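Local coordinates for BspA (BspA_V) (Streptococcus agalactiae serotype III, PDB 5DZ8), which is a cell wall-anchored streptococcal surface adhesin of the antigen I/II family, represented here by its variable domain, which probably takes part in adhesion, at residues Met41-Val45 with Lys46-Tyr50. Residues are numbered along the deposited sequence; the frame is centred on the assembly and turned at random.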
HETATM    1  N   MSE A  41       8.092   8.532  13.600  1.00 52.12           N
HETATM    2  CA  MSE A  41       7.539   8.574  12.254  1.00 54.07           C
HETATM    3  C   MSE A  41       8.066   9.785  11.496  1.00 57.29           C
HETATM    4  O   MSE A  41       7.901  10.923  11.964  1.00 48.86           O
HETATM    5  CB  MSE A  41       6.021   8.668  12.376  1.00 61.79           C
HETATM    6  CG  MSE A  41       5.319   8.320  11.064  1.00 70.89           C
HETATM    7 SE   MSE A  41       5.512   6.382  10.734  1.00 84.94          SE
HETATM    8  CE  MSE A  41       3.927   6.008  11.831  1.00 84.29           C
ATOM      9  N   ILE A  42       8.665   9.517  10.322  1.00 60.95           N
ATOM     10  CA  ILE A  42       9.458  10.443   9.491  1.00 63.10           C
ATOM     11  C   ILE A  42       8.705  10.696   8.184  1.00 61.90           C
ATOM     12  O   ILE A  42       8.225   9.748   7.585  1.00 63.89           O
ATOM     13  CB  ILE A  42      10.829   9.792   9.105  1.00 68.52           C
ATOM     14  CG1 ILE A  42      11.593   9.281  10.330  1.00 68.69           C
ATOM     15  CG2 ILE A  42      11.728  10.756   8.335  1.00 77.75           C
ATOM     16  CD1 ILE A  42      11.902  10.341  11.371  1.00 66.66           C
ATOM     17  N   ASP A  43       8.660  11.942   7.698  1.00 62.03           N
ATOM     18  CA  ASP A  43       7.816  12.322   6.546  1.00 60.30           C
ATOM     19  C   ASP A  43       8.376  12.691   5.119  1.00 66.88           C
ATOM     20  O   ASP A  43       7.612  13.262   4.334  1.00 71.40           O
ATOM     21  CB  ASP A  43       6.888  13.453   7.010  1.00 60.20           C
ATOM     22  CG  ASP A  43       7.548  14.837   6.968  1.00 59.49           C
ATOM     23  OD1 ASP A  43       8.797  14.896   6.947  1.00 59.44           O
ATOM     24  OD2 ASP A  43       6.814  15.871   6.941  1.00 56.24           O
ATOM     25  N   GLY A  44       9.632  12.460   4.725  1.00 68.36           N
ATOM     26  CA  GLY A  44      10.801  12.247   5.547  1.00 68.86           C
ATOM     27  C   GLY A  44      11.758  13.430   5.414  1.00 73.35           C
ATOM     28  O   GLY A  44      12.891  13.277   4.995  1.00 71.08           O
ATOM     29  N   VAL A  45      11.271  14.618   5.769  1.00 76.54           N
ATOM     30  CA  VAL A  45      12.114  15.803   6.034  1.00 78.41           C
ATOM     31  C   VAL A  45      12.330  15.908   7.569  1.00 77.91           C
ATOM     32  O   VAL A  45      13.360  16.420   8.010  1.00 77.94           O
ATOM     33  CB  VAL A  45      11.571  17.145   5.364  1.00 77.57           C
ATOM     34  CG1 VAL A  45      10.579  16.863   4.231  1.00 81.25           C
ATOM     35  CG2 VAL A  45      10.921  18.137   6.337  1.00 76.04           C
ATOM     36  N   LYS A  46      11.351  15.452   8.365  1.00 72.83           N
ATOM     37  CA  LYS A  46      11.466  15.416   9.840  1.00 69.69           C
ATOM     38  C   LYS A  46      10.440  14.468  10.495  1.00 66.99           C
ATOM     39  O   LYS A  46       9.597  13.869   9.806  1.00 65.77           O
ATOM     40  CB  LYS A  46      11.338  16.833  10.458  1.00 62.83           C
ATOM     41  CG  LYS A  46       9.935  17.379  10.708  1.00 62.53           C
ATOM     42  CD  LYS A  46       9.211  17.751   9.424  1.00 65.58           C
ATOM     43  CE  LYS A  46       7.824  18.333   9.664  1.00 65.27           C
ATOM     44  NZ  LYS A  46       7.054  18.402   8.382  1.00 67.49           N
ATOM     45  N   THR A  47      10.522  14.377  11.829  1.00 53.42           N
ATOM     46  CA  THR A  47       9.599  13.622  12.637  1.00 48.06           C
ATOM     47  C   THR A  47       8.224  14.304  12.701  1.00 46.82           C
ATOM     48  O   THR A  47       8.096  15.436  13.159  1.00 50.63           O
ATOM     49  CB  THR A  47      10.153  13.448  14.056  1.00 49.44           C
ATOM     50  OG1 THR A  47      11.516  13.020  13.986  1.00 47.28           O
ATOM     51  CG2 THR A  47       9.360  12.382  14.842  1.00 53.40           C
ATOM     52  N   ILE A  48       7.198  13.616  12.219  1.00 45.21           N
ATOM     53  CA  ILE A  48       5.809  14.086  12.361  1.00 45.58           C
ATOM     54  C   ILE A  48       5.084  13.463  13.545  1.00 42.25           C
ATOM     55  O   ILE A  48       4.051  13.969  13.951  1.00 42.56           O
ATOM     56  CB  ILE A  48       4.992  13.838  11.088  1.00 51.19           C
ATOM     57  CG1 ILE A  48       5.048  12.365  10.649  1.00 50.31           C
ATOM     58  CG2 ILE A  48       5.537  14.725   9.989  1.00 55.80           C
ATOM     59  CD1 ILE A  48       4.064  12.024   9.555  1.00 51.19           C
ATOM     60  N   GLY A  49       5.600  12.359  14.092  1.00 43.82           N
ATOM     61  CA  GLY A  49       4.979  11.747  15.269  1.00 46.95           C
ATOM     62  C   GLY A  49       5.682  10.540  15.842  1.00 43.70           C
ATOM     63  O   GLY A  49       6.589  10.006  15.222  1.00 39.43           O
ATOM     64  N   TYR A  50       5.215  10.126  17.024  1.00 43.46           N
ATOM     65  CA  TYR A  50       5.668   8.924  17.725  1.00 42.31           C
ATOM     66  C   TYR A  50       4.545   7.881  17.942  1.00 40.61           C
ATOM     67  O   TYR A  50       3.451   8.201  18.409  1.00 45.58           O
ATOM     68  CB  TYR A  50       6.233   9.316  19.084  1.00 46.54           C
ATOM     69  CG  TYR A  50       7.151  10.495  19.033  1.00 50.44           C
ATOM     70  CD1 TYR A  50       8.494  10.354  18.639  1.00 56.59           C
ATOM     71  CD2 TYR A  50       6.704  11.768  19.395  1.00 55.39           C
ATOM     72  CE1 TYR A  50       9.369  11.462  18.597  1.00 55.94           C
ATOM     73  CE2 TYR A  50       7.564  12.868  19.371  1.00 56.03           C
ATOM     74  CZ  TYR A  50       8.885  12.720  18.969  1.00 55.38           C
ATOM     75  OH  TYR A  50       9.676  13.844  18.943  1.00 55.14           O
TER
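The carboxylate of Asp-43 fastens the turn of this beta hairpin with both its oxygens, and Lys-46 meets each of them. OD1 of Asp-43 accepts from Val-45 N at 2.8 Å, which makes an Asx turn. It also accepts from Lys-46 N, the two donors coming from opposite faces of the carboxylate plane. OD2 of Asp-43 forms a salt bridge with Lys-46 NZ at 2.9 Å, met on the syn side but 32° out of plane. Aspartate suits the place because its short side chain, with CG between backbone N and carbonyl carbon (chi1 83°), folds back over the turn. Lysine is long enough to bend at chi2 and bring its ammonium round to OD2. The Asp-43 to Gly-44 peptide is cis, and a CB on Gly-44 would be crowded by Ile-42 CG2.

Packing is closer on the buried side: branched Ile-48 lays CG2 3.5 Å from Asp-43 CB and CG1 against CG of selenomethionine Met-41. A classic beta bulge sets Ile-48 and Gly-49 against Met-41, whose O takes a bond from Ile-48 N (2.8 Å) and a weak one from Gly-49 N, while Met-41 N bonds to Gly-49 O. A CB on Gly-49 would point to Met-41's face. The other face is looser, exposed Ile-42 merely brushing Thr-47, CD1 to OG1 at 3.8 Å.

The hairpin joins strands 34-42 and 47-63; Ala-90 N bonds to Asp-43 OD2, Gln-88 O to Lys-46 NZ. Tyr-83 of strand 69-85 touches Met-41 and Ile-48, as do, respectively, Asp-151 and Trp-153 of strand 144-167.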